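Local coordinates for CEL61B (Hypocrea jecorina, PDB 2VTC), which oxidatively cleaves the glycosidic bonds of cellulose and related polysaccharides as a copper-dependent lytic monooxygenase of family AA9, at residues G64-D69 with V77-A82; N173-H178 with C198-V203; E179-H184 with M192-Q197; T224-L229 with S238-G243. One frame throughout, in Å; residues are numbered along the deposited sequence.

Contact 1: G64-D69 with V77-A82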
loop_
_atom_site.group_PDB
_atom_site.type_symbol
_atom_site.label_atom_id
_atom_site.label_comp_id
_atom_site.label_asym_id
_atom_site.label_seq_id
_atom_site.Cartn_x
_atom_site.Cartn_y
_atom_site.Cartn_z
ATOM N N GLY A 64 -13.068 1.186 -3.051
ATOM C CA GLY A 64 -12.657 1.123 -4.468
ATOM C C GLY A 64 -11.201 1.473 -4.721
ATOM O O GLY A 64 -10.358 1.288 -3.844
ATOM N N PHE A 65 -10.929 1.967 -5.927
ATOM C CA PHE A 65 -9.565 2.045 -6.462
ATOM C C PHE A 65 -9.228 3.391 -7.117
ATOM O O PHE A 65 -10.119 4.231 -7.367
ATOM C CB PHE A 65 -9.341 0.880 -7.464
ATOM C CG PHE A 65 -10.350 0.851 -8.593
ATOM C CD1 PHE A 65 -10.144 1.590 -9.748
ATOM C CD2 PHE A 65 -11.511 0.094 -8.474
ATOM C CE1 PHE A 65 -11.088 1.594 -10.788
ATOM C CE2 PHE A 65 -12.449 0.080 -9.510
ATOM C CZ PHE A 65 -12.231 0.818 -10.646
ATOM N N ILE A 66 -7.932 3.603 -7.375
ATOM C CA ILE A 66 -7.399 4.741 -8.120
ATOM C C ILE A 66 -7.018 4.201 -9.492
ATOM O O ILE A 66 -6.445 3.107 -9.561
ATOM C CB ILE A 66 -6.134 5.345 -7.384
ATOM C CG1 ILE A 66 -6.477 5.679 -5.921
ATOM C CG2 ILE A 66 -5.539 6.530 -8.119
ATOM C CD1 ILE A 66 -7.656 6.620 -5.750
ATOM N N SER A 67 -7.361 4.934 -10.553
ATOM C CA SER A 67 -7.180 4.463 -11.945
ATOM C C SER A 67 -5.948 5.104 -12.599
ATOM O O SER A 67 -5.422 6.105 -12.099
ATOM C CB SER A 67 -8.453 4.718 -12.791
ATOM O OG SER A 67 -9.572 4.081 -12.196
ATOM N N PRO A 68 -5.420 4.506 -13.682
ATOM C CA PRO A 68 -4.277 5.087 -14.379
ATOM C C PRO A 68 -4.416 6.567 -14.770
ATOM O O PRO A 68 -3.408 7.292 -14.793
ATOM C CB PRO A 68 -4.092 4.161 -15.601
ATOM C CG PRO A 68 -4.601 2.866 -15.117
ATOM C CD PRO A 68 -5.798 3.191 -14.249
ATOM N N ASP A 69 -5.645 7.015 -15.055
ATOM C CA ASP A 69 -5.871 8.431 -15.364
ATOM C C ASP A 69 -5.706 9.326 -14.124
ATOM O O ASP A 69 -5.816 10.558 -14.223
ATOM C CB ASP A 69 -7.231 8.675 -16.069
ATOM C CG ASP A 69 -8.441 8.193 -15.265
ATOM O OD1 ASP A 69 -8.334 7.792 -14.092
ATOM O OD2 ASP A 69 -9.577 8.230 -15.833
ATOM N N VAL A 77 -1.224 8.977 -3.927
ATOM C CA VAL A 77 -0.285 8.879 -2.809
ATOM C C VAL A 77 -0.755 7.869 -1.746
ATOM O O VAL A 77 -0.059 6.873 -1.486
ATOM C CB VAL A 77 -0.024 10.275 -2.145
ATOM C CG1 VAL A 77 1.003 10.098 -1.019
ATOM C CG2 VAL A 77 0.453 11.320 -3.169
ATOM N N CYS A 78 -1.939 8.116 -1.170
ATOM C CA CYS A 78 -2.505 7.309 -0.096
ATOM C C CYS A 78 -4.010 7.069 -0.252
ATOM O O CYS A 78 -4.699 6.788 0.713
ATOM C CB CYS A 78 -2.210 7.927 1.286
ATOM S SG CYS A 78 -0.467 7.834 1.749
ATOM N N HIS A 79 -4.479 7.146 -1.492
ATOM C CA HIS A 79 -5.886 6.909 -1.864
ATOM C C HIS A 79 -6.732 8.191 -1.714
ATOM O O HIS A 79 -6.199 9.287 -1.444
ATOM C CB HIS A 79 -6.489 5.700 -1.139
ATOM C CG HIS A 79 -7.475 4.934 -1.973
ATOM N ND1 HIS A 79 -7.383 3.569 -2.192
ATOM C CD2 HIS A 79 -8.583 5.352 -2.627
ATOM C CE1 HIS A 79 -8.399 3.189 -2.955
ATOM N NE2 HIS A 79 -9.135 4.250 -3.239
ATOM N N LYS A 80 -8.042 8.063 -1.934
ATOM C CA LYS A 80 -8.902 9.237 -2.172
ATOM C C LYS A 80 -8.979 10.246 -1.018
ATOM O O LYS A 80 -9.395 9.891 0.090
ATOM C CB LYS A 80 -10.313 8.780 -2.532
ATOM C CG LYS A 80 -11.194 9.905 -3.029
ATOM C CD LYS A 80 -12.584 9.383 -3.406
ATOM C CE LYS A 80 -13.446 10.488 -3.966
ATOM N NZ LYS A 80 -12.855 11.046 -5.209
ATOM N N ASN A 81 -8.588 11.492 -1.323
ATOM C CA ASN A 81 -8.674 12.611 -0.346
ATOM C C ASN A 81 -8.002 12.249 0.987
ATOM O O ASN A 81 -8.443 12.670 2.072
ATOM C CB ASN A 81 -10.143 12.995 -0.106
ATOM C CG ASN A 81 -10.866 13.417 -1.372
ATOM O OD1 ASN A 81 -10.263 13.868 -2.356
ATOM N ND2 ASN A 81 -12.203 13.264 -1.350
ATOM N N ALA A 82 -6.944 11.443 0.930
ATOM C CA ALA A 82 -6.372 10.877 2.135
ATOM C C ALA A 82 -5.644 11.901 2.989
ATOM O O ALA A 82 -5.073 12.869 2.475
ATOM C CB ALA A 82 -5.437 9.713 1.837
#

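Contact 2: N173-H178 with C198-V203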
loop_
_atom_site.group_PDB
_atom_site.type_symbol
_atom_site.label_atom_id
_atom_site.label_comp_id
_atom_site.label_asym_id
_atom_site.label_seq_id
_atom_site.Cartn_x
_atom_site.Cartn_y
_atom_site.Cartn_z
ATOM N N ASN A 173 10.566 8.510 11.612
ATOM C CA ASN A 173 9.121 8.494 11.430
ATOM C C ASN A 173 8.847 8.175 9.963
ATOM O O ASN A 173 9.308 8.895 9.076
ATOM C CB ASN A 173 8.517 9.846 11.787
ATOM C CG ASN A 173 8.627 10.172 13.270
ATOM O OD1 ASN A 173 8.505 9.297 14.139
ATOM N ND2 ASN A 173 8.841 11.450 13.564
ATOM N N TYR A 174 8.128 7.080 9.708
ATOM C CA TYR A 174 7.894 6.645 8.314
ATOM C C TYR A 174 6.413 6.363 8.051
ATOM O O TYR A 174 5.611 6.154 8.987
ATOM C CB TYR A 174 8.684 5.357 7.996
ATOM C CG TYR A 174 10.185 5.474 8.161
ATOM C CD1 TYR A 174 10.993 5.907 7.100
ATOM C CD2 TYR A 174 10.799 5.145 9.370
ATOM C CE1 TYR A 174 12.380 6.023 7.229
ATOM C CE2 TYR A 174 12.193 5.259 9.519
ATOM C CZ TYR A 174 12.968 5.695 8.449
ATOM O OH TYR A 174 14.335 5.820 8.558
ATOM N N VAL A 175 6.083 6.385 6.757
ATOM C CA VAL A 175 4.793 5.944 6.261
ATOM C C VAL A 175 5.055 4.735 5.373
ATOM O O VAL A 175 5.974 4.743 4.531
ATOM C CB VAL A 175 4.099 7.050 5.429
ATOM C CG1 VAL A 175 2.687 6.624 5.035
ATOM C CG2 VAL A 175 3.962 8.347 6.257
ATOM N N PHE A 176 4.217 3.713 5.541
ATOM C CA PHE A 176 4.271 2.518 4.678
ATOM C C PHE A 176 3.057 2.518 3.750
ATOM O O PHE A 176 1.929 2.709 4.213
ATOM C CB PHE A 176 4.306 1.250 5.525
ATOM C CG PHE A 176 5.609 1.038 6.199
ATOM C CD1 PHE A 176 6.561 0.179 5.666
ATOM C CD2 PHE A 176 5.925 1.773 7.338
ATOM C CE1 PHE A 176 7.796 -0.004 6.289
ATOM C CE2 PHE A 176 7.173 1.628 7.961
ATOM C CZ PHE A 176 8.115 0.729 7.443
ATOM N N ARG A 177 3.300 2.357 2.447
ATOM C CA ARG A 177 2.249 2.406 1.434
ATOM C C ARG A 177 2.162 1.023 0.800
ATOM O O ARG A 177 3.042 0.647 0.029
ATOM C CB ARG A 177 2.569 3.492 0.395
ATOM C CG ARG A 177 1.607 3.663 -0.777
ATOM C CD ARG A 177 2.208 4.656 -1.765
ATOM N NE ARG A 177 1.280 4.867 -2.878
ATOM C CZ ARG A 177 1.162 4.016 -3.909
ATOM N NH1 ARG A 177 1.947 2.916 -3.992
ATOM N NH2 ARG A 177 0.250 4.278 -4.855
ATOM N N HIS A 178 1.105 0.293 1.184
ATOM C CA HIS A 178 0.885 -1.104 0.792
ATOM C C HIS A 178 -0.176 -1.122 -0.319
ATOM O O HIS A 178 -1.255 -0.524 -0.140
ATOM C CB HIS A 178 0.412 -1.879 2.027
ATOM C CG HIS A 178 0.075 -3.319 1.758
ATOM N ND1 HIS A 178 0.983 -4.220 1.237
ATOM C CD2 HIS A 178 -1.069 -4.014 1.971
ATOM C CE1 HIS A 178 0.400 -5.407 1.120
ATOM N NE2 HIS A 178 -0.842 -5.307 1.555
ATOM N N CYS A 198 -2.108 3.569 3.188
ATOM C CA CYS A 198 -0.989 4.073 3.988
ATOM C C CYS A 198 -1.193 3.915 5.496
ATOM O O CYS A 198 -2.307 4.097 6.019
ATOM C CB CYS A 198 -0.749 5.543 3.631
ATOM S SG CYS A 198 -0.164 5.811 1.980
ATOM N N VAL A 199 -0.100 3.592 6.189
ATOM C CA VAL A 199 -0.086 3.477 7.667
ATOM C C VAL A 199 1.162 4.187 8.241
ATOM O O VAL A 199 2.247 4.075 7.681
ATOM C CB VAL A 199 -0.149 2.008 8.166
ATOM C CG1 VAL A 199 -1.410 1.298 7.631
ATOM C CG2 VAL A 199 1.105 1.237 7.755
ATOM N N ASN A 200 0.990 4.937 9.337
ATOM C CA ASN A 200 2.127 5.564 10.024
ATOM C C ASN A 200 2.783 4.512 10.891
ATOM O O ASN A 200 2.139 3.961 11.784
ATOM C CB ASN A 200 1.638 6.710 10.935
ATOM C CG ASN A 200 1.025 7.870 10.174
ATOM O OD1 ASN A 200 1.343 8.134 9.016
ATOM N ND2 ASN A 200 0.124 8.597 10.862
ATOM N N ILE A 201 4.040 4.202 10.609
ATOM C CA ILE A 201 4.824 3.327 11.479
ATOM C C ILE A 201 6.235 3.898 11.713
ATOM O O ILE A 201 7.083 3.930 10.807
ATOM C CB ILE A 201 4.947 1.865 10.955
ATOM C CG1 ILE A 201 3.583 1.258 10.625
ATOM C CG2 ILE A 201 5.673 1.004 12.011
ATOM C CD1 ILE A 201 3.689 -0.060 9.814
ATOM N N ALA A 202 6.478 4.361 12.930
ATOM C CA ALA A 202 7.814 4.805 13.268
ATOM C C ALA A 202 8.692 3.573 13.446
ATOM O O ALA A 202 8.200 2.506 13.852
ATOM C CB ALA A 202 7.782 5.648 14.535
ATOM N N VAL A 203 9.983 3.729 13.142
ATOM C CA VAL A 203 10.951 2.647 13.200
ATOM C C VAL A 203 12.004 2.942 14.274
ATOM O O VAL A 203 12.484 4.076 14.393
ATOM C CB VAL A 203 11.581 2.420 11.805
ATOM C CG1 VAL A 203 12.788 1.464 11.854
ATOM C CG2 VAL A 203 10.513 1.871 10.835
#

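Contact 3: E179-H184 with M192-Q197. With NI (nickel (II) ion), chain E.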
loop_
_atom_site.group_PDB
_atom_site.type_symbol
_atom_site.label_atom_id
_atom_site.label_comp_id
_atom_site.label_asym_id
_atom_site.label_seq_id
_atom_site.Cartn_x
_atom_site.Cartn_y
_atom_site.Cartn_z
ATOM N N GLU A 179 0.105 -1.783 -1.459
ATOM C CA GLU A 179 -0.746 -1.581 -2.632
ATOM C C GLU A 179 -1.010 -2.843 -3.445
ATOM O O GLU A 179 -0.080 -3.543 -3.807
ATOM C CB GLU A 179 -0.119 -0.532 -3.537
ATOM C CG GLU A 179 -0.950 -0.148 -4.775
ATOM C CD GLU A 179 -0.246 0.919 -5.580
ATOM O OE1 GLU A 179 1.021 0.884 -5.664
ATOM O OE2 GLU A 179 -0.941 1.823 -6.141
ATOM N N LEU A 180 -2.282 -3.083 -3.755
ATOM C CA LEU A 180 -2.670 -4.184 -4.641
ATOM C C LEU A 180 -2.990 -3.586 -5.989
ATOM O O LEU A 180 -3.736 -2.599 -6.088
ATOM C CB LEU A 180 -3.907 -4.923 -4.098
ATOM C CG LEU A 180 -3.898 -5.306 -2.618
ATOM C CD1 LEU A 180 -5.190 -6.022 -2.201
ATOM C CD2 LEU A 180 -2.723 -6.126 -2.232
ATOM N N LEU A 181 -2.428 -4.167 -7.049
ATOM C CA LEU A 181 -2.745 -3.688 -8.395
ATOM C C LEU A 181 -3.573 -4.780 -9.077
ATOM O O LEU A 181 -2.999 -5.699 -9.684
ATOM C CB LEU A 181 -1.491 -3.405 -9.210
ATOM C CG LEU A 181 -0.652 -2.190 -8.736
ATOM C CD1 LEU A 181 0.266 -2.642 -7.608
ATOM C CD2 LEU A 181 0.145 -1.648 -9.891
ATOM N N ALA A 182 -4.899 -4.690 -8.949
ATOM C CA ALA A 182 -5.813 -5.732 -9.491
ATOM C C ALA A 182 -5.893 -5.584 -11.007
ATOM O O ALA A 182 -6.258 -4.522 -11.567
ATOM C CB ALA A 182 -7.204 -5.651 -8.815
ATOM N N ALA A 183 -5.532 -6.685 -11.688
ATOM C CA ALA A 183 -5.215 -6.644 -13.098
ATOM C C ALA A 183 -6.232 -7.347 -14.026
ATOM O O ALA A 183 -5.962 -7.463 -15.209
ATOM C CB ALA A 183 -3.793 -7.228 -13.335
ATOM N N HIS A 184 -7.368 -7.786 -13.484
ATOM C CA HIS A 184 -8.408 -8.449 -14.325
ATOM C C HIS A 184 -8.822 -7.628 -15.550
ATOM O O HIS A 184 -9.199 -8.207 -16.599
ATOM C CB HIS A 184 -9.624 -8.860 -13.501
ATOM C CG HIS A 184 -10.103 -7.799 -12.562
ATOM N ND1 HIS A 184 -11.203 -7.011 -12.824
ATOM C CD2 HIS A 184 -9.625 -7.397 -11.360
ATOM C CE1 HIS A 184 -11.385 -6.168 -11.822
ATOM N NE2 HIS A 184 -10.435 -6.371 -10.926
ATOM N N MET A 192 -6.237 -1.120 -15.274
ATOM C CA MET A 192 -5.585 -1.478 -14.003
ATOM C C MET A 192 -6.281 -0.787 -12.831
ATOM O O MET A 192 -6.649 0.396 -12.936
ATOM C CB MET A 192 -4.099 -1.074 -14.041
ATOM C CG MET A 192 -3.314 -1.480 -12.801
ATOM S SD MET A 192 -3.320 -3.258 -12.390
ATOM C CE MET A 192 -1.925 -3.787 -13.380
ATOM N N GLN A 193 -6.486 -1.516 -11.736
ATOM C CA GLN A 193 -7.108 -0.921 -10.547
ATOM C C GLN A 193 -6.099 -0.888 -9.406
ATOM O O GLN A 193 -5.732 -1.941 -8.900
ATOM C CB GLN A 193 -8.354 -1.694 -10.093
ATOM C CG GLN A 193 -9.466 -1.744 -11.148
ATOM C CD GLN A 193 -10.664 -2.624 -10.785
ATOM O OE1 GLN A 193 -11.648 -2.646 -11.546
ATOM N NE2 GLN A 193 -10.606 -3.337 -9.690
ATOM N N ASN A 194 -5.738 0.318 -8.920
ATOM C CA ASN A 194 -4.760 0.429 -7.818
ATOM C C ASN A 194 -5.455 0.610 -6.468
ATOM O O ASN A 194 -6.347 1.479 -6.341
ATOM C CB ASN A 194 -3.787 1.616 -8.027
ATOM C CG ASN A 194 -2.777 1.400 -9.149
ATOM O OD1 ASN A 194 -1.557 1.636 -8.969
ATOM N ND2 ASN A 194 -3.254 1.048 -10.320
ATOM N N TYR A 195 -5.027 -0.151 -5.466
ATOM C CA TYR A 195 -5.586 -0.053 -4.110
ATOM C C TYR A 195 -4.475 0.273 -3.096
ATOM O O TYR A 195 -4.067 -0.603 -2.349
ATOM C CB TYR A 195 -6.302 -1.357 -3.676
ATOM C CG TYR A 195 -7.471 -1.780 -4.563
ATOM C CD1 TYR A 195 -8.793 -1.531 -4.170
ATOM C CD2 TYR A 195 -7.249 -2.421 -5.799
ATOM C CE1 TYR A 195 -9.885 -1.899 -5.001
ATOM C CE2 TYR A 195 -8.334 -2.803 -6.636
ATOM C CZ TYR A 195 -9.637 -2.543 -6.220
ATOM O OH TYR A 195 -10.694 -2.927 -7.043
ATOM N N PRO A 196 -4.004 1.547 -3.067
ATOM C CA PRO A 196 -2.966 1.913 -2.085
ATOM C C PRO A 196 -3.547 2.198 -0.696
ATOM O O PRO A 196 -4.636 2.775 -0.573
ATOM C CB PRO A 196 -2.349 3.185 -2.674
ATOM C CG PRO A 196 -3.463 3.844 -3.419
ATOM C CD PRO A 196 -4.304 2.662 -3.981
ATOM N N GLN A 197 -2.821 1.771 0.324
ATOM C CA GLN A 197 -3.219 1.999 1.702
ATOM C C GLN A 197 -1.996 2.421 2.511
ATOM O O GLN A 197 -0.979 1.713 2.515
ATOM C CB GLN A 197 -3.796 0.708 2.293
ATOM C CG GLN A 197 -5.131 0.328 1.609
ATOM C CD GLN A 197 -6.290 1.165 2.113
ATOM O OE1 GLN A 197 -6.657 2.186 1.520
ATOM N NE2 GLN A 197 -6.871 0.737 3.205
HETATM NI NI NI E . -12.574 -4.418 -6.320
HETATM O O HOH W 1 -14.487 -5.398 -6.321
HETATM O O HOH W 2 -12.631 -3.835 -7.381
#

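Contact 4: T224-L229 with S238-G243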
loop_
_atom_site.group_PDB
_atom_site.type_symbol
_atom_site.label_atom_id
_atom_site.label_comp_id
_atom_site.label_asym_id
_atom_site.label_seq_id
_atom_site.Cartn_x
_atom_site.Cartn_y
_atom_site.Cartn_z
ATOM N N THR A 224 0.718 3.343 -19.648
ATOM C CA THR A 224 1.262 2.470 -20.708
ATOM C C THR A 224 2.418 1.572 -20.278
ATOM O O THR A 224 3.024 0.883 -21.123
ATOM C CB THR A 224 1.737 3.311 -21.917
ATOM O OG1 THR A 224 2.699 4.286 -21.478
ATOM C CG2 THR A 224 0.533 4.005 -22.612
ATOM N N ASP A 225 2.769 1.581 -18.990
ATOM C CA ASP A 225 3.842 0.713 -18.515
ATOM C C ASP A 225 3.527 -0.759 -18.796
ATOM O O ASP A 225 2.359 -1.159 -18.757
ATOM C CB ASP A 225 4.082 0.924 -17.021
ATOM C CG ASP A 225 4.824 2.226 -16.714
ATOM O OD1 ASP A 225 5.422 2.865 -17.625
ATOM O OD2 ASP A 225 4.816 2.595 -15.516
ATOM N N PRO A 226 4.570 -1.569 -19.088
ATOM C CA PRO A 226 4.348 -2.969 -19.485
ATOM C C PRO A 226 3.617 -3.886 -18.489
ATOM O O PRO A 226 2.998 -4.878 -18.922
ATOM C CB PRO A 226 5.774 -3.468 -19.808
ATOM C CG PRO A 226 6.688 -2.557 -19.050
ATOM C CD PRO A 226 5.996 -1.218 -19.138
ATOM N N GLY A 227 3.682 -3.582 -17.184
ATOM C CA GLY A 227 2.982 -4.353 -16.166
ATOM C C GLY A 227 1.692 -3.697 -15.711
ATOM O O GLY A 227 0.987 -4.220 -14.839
ATOM N N ILE A 228 1.385 -2.550 -16.326
ATOM C CA ILE A 228 0.141 -1.818 -16.065
ATOM C C ILE A 228 -0.897 -2.132 -17.161
ATOM O O ILE A 228 -2.084 -2.373 -16.864
ATOM C CB ILE A 228 0.382 -0.274 -16.009
ATOM C CG1 ILE A 228 1.221 0.114 -14.774
ATOM C CG2 ILE A 228 -0.959 0.539 -16.104
ATOM C CD1 ILE A 228 0.598 -0.188 -13.406
ATOM N N LEU A 229 -0.408 -2.126 -18.398
ATOM C CA LEU A 229 -1.228 -2.417 -19.587
ATOM C C LEU A 229 -0.718 -3.716 -20.242
ATOM O O LEU A 229 0.327 -3.715 -20.889
ATOM C CB LEU A 229 -1.135 -1.266 -20.569
ATOM C CG LEU A 229 -1.940 -1.351 -21.886
ATOM C CD1 LEU A 229 -3.438 -1.284 -21.608
ATOM C CD2 LEU A 229 -1.499 -0.272 -22.855
ATOM N N SER A 238 7.016 -13.848 -18.912
ATOM C CA SER A 238 7.807 -12.727 -18.433
ATOM C C SER A 238 6.865 -11.581 -18.033
ATOM O O SER A 238 5.999 -11.198 -18.809
ATOM C CB SER A 238 8.744 -12.270 -19.546
ATOM O OG SER A 238 9.628 -11.281 -19.095
ATOM N N TYR A 239 7.037 -11.063 -16.818
ATOM C CA TYR A 239 6.216 -9.938 -16.335
ATOM C C TYR A 239 7.086 -8.900 -15.621
ATOM O O TYR A 239 7.880 -9.246 -14.747
ATOM C CB TYR A 239 5.113 -10.442 -15.400
ATOM C CG TYR A 239 4.226 -9.345 -14.828
ATOM C CD1 TYR A 239 3.301 -8.676 -15.644
ATOM C CD2 TYR A 239 4.325 -8.971 -13.484
ATOM C CE1 TYR A 239 2.486 -7.656 -15.128
ATOM C CE2 TYR A 239 3.530 -7.956 -12.959
ATOM C CZ TYR A 239 2.609 -7.311 -13.786
ATOM O OH TYR A 239 1.816 -6.304 -13.281
ATOM N N THR A 240 6.921 -7.627 -15.982
ATOM C CA THR A 240 7.670 -6.536 -15.341
ATOM C C THR A 240 6.757 -5.924 -14.273
ATOM O O THR A 240 5.789 -5.230 -14.593
ATOM C CB THR A 240 8.057 -5.456 -16.364
ATOM O OG1 THR A 240 8.840 -6.034 -17.422
ATOM C CG2 THR A 240 8.871 -4.322 -15.695
ATOM N N ILE A 241 7.056 -6.200 -13.011
ATOM C CA ILE A 241 6.281 -5.647 -11.910
ATOM C C ILE A 241 6.418 -4.114 -11.962
ATOM O O ILE A 241 7.536 -3.603 -12.037
ATOM C CB ILE A 241 6.724 -6.199 -10.539
ATOM C CG1 ILE A 241 6.625 -7.734 -10.519
ATOM C CG2 ILE A 241 5.850 -5.584 -9.423
ATOM C CD1 ILE A 241 7.277 -8.399 -9.304
ATOM N N PRO A 242 5.289 -3.384 -11.955
ATOM C CA PRO A 242 5.374 -1.915 -12.051
ATOM C C PRO A 242 6.114 -1.220 -10.889
ATOM O O PRO A 242 6.285 -1.796 -9.807
ATOM C CB PRO A 242 3.901 -1.480 -12.034
ATOM C CG PRO A 242 3.133 -2.674 -12.544
ATOM C CD PRO A 242 3.889 -3.845 -11.921
ATOM N N GLY A 243 6.502 0.027 -11.127
ATOM C CA GLY A 243 7.148 0.838 -10.092
ATOM C C GLY A 243 8.662 0.764 -10.171
ATOM O O GLY A 243 9.221 -0.021 -10.910
HETATM O O HOH W 3 6.301 1.181 -13.726
HETATM O O HOH W 4 4.896 -7.238 -18.407
HETATM O O HOH W 5 5.484 -2.328 -15.475
#

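Contact 1: G64-D69 with V77-A82
The imidazole of His-79 and the sec-butyl chain of Ile-66 make most of this contact, and Gly-64 adds backbone at the ring's rim. Ile-66 CG1 stands 4.0 Å from the centroid of the His-79 ring and only 13° off the ring normal, which is the geometry of a CH-pi contact over the face. The terminal methyl lies nearer the rim, with Ile-66 CD1 at 3.5 Å from His-79 CD2, so the aliphatic chain covers both the middle of the ring and its CD2-NE2 side. The two side chains slide past each other in opposite directions instead of meeting end on. In Ile-66 the torsion chi1 of -54° sets CG1 anti to the carbonyl carbon, and this swings the longer branch over the imidazole.

Gly-64 lies at the ring's edge, its carbonyl carbon near the plane of the imidazole. No hydrogen bond crosses between 64-69 and 77-82. The polar hold on the imidazole comes from ND1, which is bonded to Pro-196 O on strand 193-204; with that bond on one edge and Ile-66 over a face, the rotation of the ring is constrained.

The backbone helps to place the histidine. His-79 is the first residue to leave helical angles after helix 75-78, with a phi of 86°, and it starts a type II beta turn closed by Ala-82 N to His-79 O at 3.3 Å. The arrangement is a buried loop-to-loop contact, a helix exit running into a turn, packed beside the strand that carries the metal-binding tyrosine of the AA9 domain.

Contact 2: N173-H178 with C198-V203
With chi1 at -73°, Phe-176 has CG anti to its carbonyl carbon, and Ile-201 makes the same choice for CG1 at -52°; the ring is thereby carried along the sheet to Ile-201, in the next pair on the same face, two residues along. The two side chains cross at about a right angle, Phe-176 CE2 lying 3.7 Å from Ile-201 CB, while Ile-201 O sits in the plane of the ring at its edge. The directly paired residue, Val-199, meets the root of the same side chain through CG2, 3.9 Å from Phe-176 CB. Tyr-174 lies on this face too, and its ring passes Val-203 obliquely, with CD2 at 3.6 Å from Val-203 CG2; its hydroxyl bonds to Arg-170 O.

Strands 172-182 and 193-204 form a beta hairpin in the immunoglobulin-like sandwich of AA9 enzymes, and the segments hold its antiparallel register. Phe-176 and Val-199 are a hydrogen-bonded pair: Phe-176 N reaches Val-199 O at 2.9 Å, almost straight at 173°, and Val-199 N returns to Phe-176 O at 3.0 Å. At Tyr-174 one of the two bonds is weak, Tyr-174 N to Ile-201 O at 3.5 Å, while Ile-201 N still bonds to Tyr-174 O.

On the face of Val-175, Arg-177, Cys-198 and Asn-200, Val-175 CG1 touches Cys-198 CB at 3.9 Å. The extended chain of Arg-177 starts alongside the sulfur, CG at 3.9 Å from Cys-198 SG, and then leaves the hairpin partner for a salt bridge with Glu-179 and hydrogen bonds to the carbonyls of Ile-76 and Val-77. Asn-200 lies beside Val-175, pointing the same way, its OD1 taking a bond from Trp-56 NE1.

Contact 3: E179-H184 with M192-Q197
At the metal-site end of the hairpin, Tyr-195 and Gln-193 pack beside Leu-180, Ala-182 and His-184. The paired backbones set the positions of Leu-180, Ala-182, Gln-193 and Tyr-195: Tyr-195 N gives Leu-180 O a bond of 2.8 Å running nearly along the C=O axis, and Ala-182 and Gln-193 exchange two bonds, Ala-182 N to Gln-193 O at 2.9 Å and Gln-193 N to Ala-182 O at 3.0 Å. Ala-182 CB rests 3.8 Å from Tyr-195 CE2, and Leu-180 O lies in the ring plane at the edge. The phenol puts its OH 2.5 Å from the nickel ion.

Gln-193, extended beyond CG, crosses His-184 at about a right angle, ring and amide planes 88° apart. An alanine here would remove the amide at the edge of the His-184 ring and would probably leave that side of the imidazole without its polar neighbour, though His-108 still stacks on the ring. At the loop end, Met-192, bent at chi2 and chi3, brings SD 3.3 Å from Ala-182 O.

His-20 and His-108, which also bind the nickel, form the histidine brace of AA9 enzymes; Tyr-195 completes the protein ligands of the catalytic copper site, where His-184 and Gln-193 probably bind oxygen.

Contact 4: T224-L229 with S238-G243
Tyr-239 extends its phenol from 238-243 to the backbone of Gly-227, while Ile-228 and Pro-242 meet obliquely beside it. CG of Tyr-239 is anti to the backbone N, chi1 179°, which directs the ring to the other loop. Its OH donates to Gly-227 O at 2.7 Å, and the C=O...donor angle of 123°, in the carbonyl plane, shows that a lone pair is used. A phenylalanine in its place would keep the ring but lack the hydroxyl, and Gly-227 O would probably lose its one direct hydrogen bond to the opposing loop.

Gly-227 itself comes in as backbone, CA 3.3 Å from Thr-240 O in a CA-H...O contact. A CB on this residue would point straight into that oxygen, so the close approach depends on a bare alpha carbon. Just alongside, Ile-228 CD1 lies 3.7 Å from Pro-242 CG, and both side chains also touch Leu-181 on strand 172-182. Pro-226 and Thr-240 cross obliquely and more loosely, with Pro-226 CG 4.2 Å from Thr-240 CB.

Water molecules bridge the two loops. One molecule accepts from Gly-227 N at 2.8 Å and donates to Thr-240 O; another donates to Asp-225 OD2 at 2.7 Å and accepts from Gly-243 N. Within 224-229, Asp-225 O takes bonds from both Ile-228 N and Leu-229 N and so holds the turn in shape. Trp-149 meets the Tyr-239 ring edge-to-face. The arrangement is a loop-to-loop closure without regular strands, in the long C-terminal loop region of the AA9 domain, laid against its beta-sandwich.

Contacts 2 and 3 are successive lengths of one hairpin, centres 19 Å apart, with contact 3 nested in the loop that contact 2 closes; His-178 O to Gln-197 N, 2.8 Å, joins them. Contact 1 rests on both: Cys-78 SG and Cys-198 SG form a disulfide with contact 2, and Ile-66 N reaches Asn-194 O of contact 3 at 2.8 Å. Contact 3 holds Tyr-195 at the nickel ion, and the Phe-65 side chain of contact 1 comes within about 5 Å of the metal. Contact 4 packs on the hairpin at Leu-181 CD2, 3.8 Å from Ile-228 CD1, though its Ile-228 side chain stays about 11 Å from that of Tyr-195.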